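Local coordinates for ribosome-inactivating protein (PDB 2G5X) that belongs to the ribosome-inactivating proteins of plants and folds as a single chain of mixed sheet and helices, at residues A[73-84]-A[147-157]. Residues are numbered along the deposited sequence; the frame is centred on the assembly and turned at random.
Sequences FQDRDSKTNKLR and VYGKVFTGKNV
Gly149 N bonds Asp75 OD2 at 2.9 Å, joining the type II turn Val147-Lys150, which precedes helix 154-173, to a beta hairpin in which strands 69-76 and 83-87 of the mixed sheet run antiparallel. The case illustrates how an ion pair within a hairpin can also bond a neighbouring turn. Across the hairpin Arg84 presents its guanidinium side-on to Asp75: NE gives a nearly straight bond to OD1 (2.8 Å, 169°), and NH2 reaches OD2 (2.9 Å), both on the syn side of the carboxylate. Gly149 N uses the anti side of OD2, while OD1 is also held by Asn86. Doubly used, Arg84 NH2 also bonds Lys150 O, and the ion pair thus takes one N-H and one C=O of the turn. Gly149, whose phi is positive, sets its CA 3.3 Å from Arg76 O in a CA-H...O contact.

Phe152 approaches Arg84 from the opposite direction. Its CE1 lies over one face of the guanidinium, the planes 58° apart, and its ring edge meets Asp75 OD2. Deeper in, with CG set between backbone N and carbonyl carbon (chi1 67°), Phe73 turns its edge to the face of Phe152 in an offset edge-to-face pair with centroids 5.6 Å apart. Phe73 CZ and CE2 also pack on Val147 CG1, and Val157 CG1 of the helix lies at the ring edge; Ile59 and Leu61 of strand 58-64 extend this apolar patch. Tyr148 lies alongside Arg76, pointing the same way, and its OH sits 3.6 Å from Arg76 CD.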
loop_
_atom_site.group_PDB
_atom_site.type_symbol
_atom_site.label_atom_id
_atom_site.label_comp_id
_atom_site.label_asym_id
_atom_site.label_seq_id
_atom_site.Cartn_x
_atom_site.Cartn_y
_atom_site.Cartn_z
ATOM N N PHE A 73 7.685 -2.968 6.901
ATOM C CA PHE A 73 7.526 -4.312 6.347
ATOM C C PHE A 73 8.406 -5.350 7.048
ATOM O O PHE A 73 9.354 -5.008 7.756
ATOM C CB PHE A 73 7.845 -4.316 4.847
ATOM C CG PHE A 73 9.290 -4.032 4.527
ATOM C CD1 PHE A 73 9.736 -2.727 4.351
ATOM C CD2 PHE A 73 10.210 -5.075 4.424
ATOM C CE1 PHE A 73 11.077 -2.461 4.078
ATOM C CE2 PHE A 73 11.554 -4.822 4.152
ATOM C CZ PHE A 73 11.990 -3.511 3.979
ATOM N N GLN A 74 8.082 -6.621 6.830
ATOM C CA GLN A 74 8.816 -7.736 7.424
ATOM C C GLN A 74 9.394 -8.670 6.357
ATOM O O GLN A 74 8.693 -9.054 5.423
ATOM C CB GLN A 74 7.874 -8.529 8.343
ATOM C CG GLN A 74 8.350 -9.926 8.719
ATOM C CD GLN A 74 7.250 -10.735 9.389
ATOM O OE1 GLN A 74 6.999 -10.597 10.586
ATOM N NE2 GLN A 74 6.575 -11.568 8.607
ATOM N N ASP A 75 10.675 -9.014 6.487
ATOM C CA ASP A 75 11.321 -9.947 5.559
ATOM C C ASP A 75 12.188 -10.901 6.391
ATOM O O ASP A 75 11.920 -11.078 7.579
ATOM C CB ASP A 75 12.138 -9.194 4.486
ATOM C CG ASP A 75 13.383 -8.521 5.031
ATOM O OD1 ASP A 75 13.375 -8.079 6.194
ATOM O OD2 ASP A 75 14.370 -8.413 4.271
ATOM N N ARG A 76 13.201 -11.530 5.793
ATOM C CA ARG A 76 14.051 -12.454 6.555
ATOM C C ARG A 76 15.519 -12.047 6.609
ATOM O O ARG A 76 16.096 -11.647 5.603
ATOM C CB ARG A 76 13.946 -13.876 5.994
ATOM C CG ARG A 76 12.666 -14.600 6.386
ATOM C CD ARG A 76 12.660 -16.052 5.924
ATOM N NE ARG A 76 11.407 -16.719 6.280
ATOM C CZ ARG A 76 11.149 -17.270 7.463
ATOM N NH1 ARG A 76 12.059 -17.254 8.428
ATOM N NH2 ARG A 76 9.965 -17.820 7.687
ATOM N N ASP A 77 16.113 -12.162 7.797
ATOM C CA ASP A 77 17.522 -11.828 8.023
ATOM C C ASP A 77 18.390 -12.916 7.380
ATOM O O ASP A 77 18.171 -14.100 7.607
ATOM C CB ASP A 77 17.780 -11.748 9.535
ATOM C CG ASP A 77 19.134 -11.153 9.879
ATOM O OD1 ASP A 77 19.199 -10.374 10.854
ATOM O OD2 ASP A 77 20.127 -11.463 9.189
ATOM N N SER A 78 19.375 -12.513 6.581
ATOM C CA SER A 78 20.241 -13.472 5.889
ATOM C C SER A 78 21.185 -14.277 6.779
ATOM O O SER A 78 21.533 -15.411 6.448
ATOM C CB SER A 78 21.069 -12.757 4.813
ATOM O OG SER A 78 21.976 -11.835 5.391
ATOM N N LYS A 79 21.599 -13.702 7.902
ATOM C CA LYS A 79 22.524 -14.391 8.799
ATOM C C LYS A 79 21.879 -15.426 9.715
ATOM O O LYS A 79 22.469 -16.474 9.990
ATOM C CB LYS A 79 23.286 -13.371 9.650
ATOM C CG LYS A 79 24.227 -14.013 10.658
ATOM C CD LYS A 79 25.133 -12.992 11.324
ATOM C CE LYS A 79 26.127 -13.687 12.246
ATOM N NZ LYS A 79 27.105 -12.741 12.849
ATOM N N THR A 80 20.671 -15.133 10.182
ATOM C CA THR A 80 19.965 -16.033 11.093
ATOM C C THR A 80 18.739 -16.686 10.471
ATOM O O THR A 80 18.188 -17.642 11.025
ATOM C CB THR A 80 19.490 -15.274 12.336
ATOM O OG1 THR A 80 18.518 -14.294 11.943
ATOM C CG2 THR A 80 20.659 -14.574 13.018
ATOM N N ASN A 81 18.310 -16.154 9.330
ATOM C CA ASN A 81 17.132 -16.644 8.621
ATOM C C ASN A 81 15.841 -16.427 9.419
ATOM O O ASN A 81 14.842 -17.112 9.203
ATOM C CB ASN A 81 17.282 -18.128 8.271
ATOM C CG ASN A 81 16.170 -18.623 7.365
ATOM O OD1 ASN A 81 15.914 -18.042 6.310
ATOM N ND2 ASN A 81 15.505 -19.699 7.771
ATOM N N LYS A 82 15.866 -15.464 10.336
ATOM C CA LYS A 82 14.695 -15.155 11.152
ATOM C C LYS A 82 13.861 -14.032 10.543
ATOM O O LYS A 82 14.389 -13.169 9.852
ATOM C CB LYS A 82 15.123 -14.744 12.562
ATOM C CG LYS A 82 15.746 -15.870 13.369
ATOM C CD LYS A 82 16.067 -15.435 14.785
ATOM C CE LYS A 82 16.572 -16.613 15.606
ATOM N NZ LYS A 82 16.790 -16.249 17.032
ATOM N N LEU A 83 12.555 -14.052 10.802
ATOM C CA LEU A 83 11.666 -13.007 10.300
ATOM C C LEU A 83 11.970 -11.734 11.092
ATOM O O LEU A 83 11.929 -11.746 12.321
ATOM C CB LEU A 83 10.203 -13.413 10.503
ATOM C CG LEU A 83 9.704 -14.547 9.603
ATOM C CD1 LEU A 83 8.354 -15.043 10.090
ATOM C CD2 LEU A 83 9.604 -14.045 8.168
ATOM N N ARG A 84 12.279 -10.645 10.391
ATOM C CA ARG A 84 12.612 -9.378 11.049
ATOM C C ARG A 84 11.640 -8.247 10.705
ATOM O O ARG A 84 11.246 -8.081 9.549
ATOM C CB ARG A 84 14.043 -8.951 10.682
ATOM C CG ARG A 84 14.251 -8.670 9.198
ATOM C CD ARG A 84 15.699 -8.316 8.856
ATOM N NE ARG A 84 15.850 -8.143 7.412
ATOM C CZ ARG A 84 17.011 -8.056 6.771
ATOM N NH1 ARG A 84 18.156 -8.121 7.441
ATOM N NH2 ARG A 84 17.024 -7.920 5.451
ATOM N N VAL A 147 15.400 -5.713 -2.287
ATOM C CA VAL A 147 15.179 -5.518 -0.859
ATOM C C VAL A 147 15.210 -6.784 -0.002
ATOM O O VAL A 147 15.958 -6.865 0.973
ATOM C CB VAL A 147 13.831 -4.795 -0.617
ATOM C CG1 VAL A 147 13.491 -4.783 0.869
ATOM C CG2 VAL A 147 13.913 -3.375 -1.151
ATOM N N TYR A 148 14.399 -7.772 -0.361
ATOM C CA TYR A 148 14.318 -9.001 0.420
ATOM C C TYR A 148 15.641 -9.659 0.828
ATOM O O TYR A 148 16.464 -10.030 -0.012
ATOM C CB TYR A 148 13.434 -10.024 -0.305
ATOM C CG TYR A 148 13.297 -11.336 0.438
ATOM C CD1 TYR A 148 14.231 -12.357 0.265
ATOM C CD2 TYR A 148 12.249 -11.544 1.337
ATOM C CE1 TYR A 148 14.128 -13.554 0.969
ATOM C CE2 TYR A 148 12.137 -12.737 2.050
ATOM C CZ TYR A 148 13.081 -13.736 1.861
ATOM O OH TYR A 148 12.989 -14.912 2.568
ATOM N N GLY A 149 15.829 -9.791 2.140
ATOM C CA GLY A 149 17.014 -10.430 2.691
ATOM C C GLY A 149 18.367 -9.792 2.446
ATOM O O GLY A 149 19.399 -10.438 2.649
ATOM N N LYS A 150 18.390 -8.531 2.034
ATOM C CA LYS A 150 19.668 -7.878 1.766
ATOM C C LYS A 150 19.947 -6.683 2.669
ATOM O O LYS A 150 19.184 -6.385 3.590
ATOM C CB LYS A 150 19.714 -7.423 0.308
ATOM C CG LYS A 150 19.550 -8.557 -0.692
ATOM C CD LYS A 150 19.544 -8.040 -2.116
ATOM C CE LYS A 150 19.441 -9.190 -3.105
ATOM N NZ LYS A 150 19.457 -8.708 -4.511
ATOM N N VAL A 151 21.071 -6.021 2.409
ATOM C CA VAL A 151 21.443 -4.826 3.149
ATOM C C VAL A 151 20.550 -3.736 2.564
ATOM O O VAL A 151 20.467 -3.587 1.343
ATOM C CB VAL A 151 22.922 -4.454 2.915
ATOM C CG1 VAL A 151 23.210 -3.077 3.489
ATOM C CG2 VAL A 151 23.826 -5.493 3.559
ATOM N N PHE A 152 19.879 -2.988 3.432
ATOM C CA PHE A 152 18.965 -1.933 3.003
ATOM C C PHE A 152 19.637 -0.598 2.693
ATOM O O PHE A 152 20.470 -0.120 3.462
ATOM C CB PHE A 152 17.908 -1.684 4.084
ATOM C CG PHE A 152 17.046 -2.875 4.392
ATOM C CD1 PHE A 152 16.546 -3.065 5.678
ATOM C CD2 PHE A 152 16.709 -3.792 3.401
ATOM C CE1 PHE A 152 15.727 -4.149 5.973
ATOM C CE2 PHE A 152 15.889 -4.880 3.686
ATOM C CZ PHE A 152 15.395 -5.061 4.975
ATOM N N THR A 153 19.265 -0.001 1.565
ATOM C CA THR A 153 19.773 1.310 1.187
ATOM C C THR A 153 18.531 2.188 1.080
ATOM O O THR A 153 17.437 1.686 0.808
ATOM C CB THR A 153 20.494 1.307 -0.184
ATOM O OG1 THR A 153 19.557 0.996 -1.221
ATOM C CG2 THR A 153 21.626 0.293 -0.194
ATOM N N GLY A 154 18.690 3.487 1.307
ATOM C CA GLY A 154 17.552 4.385 1.219
ATOM C C GLY A 154 16.819 4.277 -0.108
ATOM O O GLY A 154 15.589 4.227 -0.145
ATOM N N LYS A 155 17.573 4.225 -1.203
ATOM C CA LYS A 155 16.973 4.141 -2.528
ATOM C C LYS A 155 16.168 2.868 -2.780
ATOM O O LYS A 155 15.018 2.935 -3.217
ATOM C CB LYS A 155 18.045 4.279 -3.612
ATOM C CG LYS A 155 17.465 4.253 -5.020
ATOM C CD LYS A 155 18.542 4.266 -6.093
ATOM C CE LYS A 155 17.916 4.104 -7.470
ATOM N NZ LYS A 155 18.928 4.091 -8.564
ATOM N N ASN A 156 16.761 1.707 -2.512
ATOM C CA ASN A 156 16.056 0.450 -2.743
ATOM C C ASN A 156 14.777 0.343 -1.915
ATOM O O ASN A 156 13.725 -0.035 -2.435
ATOM C CB ASN A 156 16.966 -0.747 -2.454
ATOM C CG ASN A 156 18.104 -0.873 -3.453
ATOM O OD1 ASN A 156 17.977 -0.479 -4.618
ATOM N ND2 ASN A 156 19.219 -1.447 -3.009
ATOM N N VAL A 157 14.859 0.682 -0.633
ATOM C CA VAL A 157 13.683 0.613 0.226
ATOM C C VAL A 157 12.603 1.599 -0.217
ATOM O O VAL A 157 11.426 1.243 -0.303
ATOM C CB VAL A 157 14.050 0.900 1.700
ATOM C CG1 VAL A 157 12.783 1.046 2.540
ATOM C CG2 VAL A 157 14.916 -0.232 2.246
HETATM O O HOH W 1 20.083 -9.703 5.649
#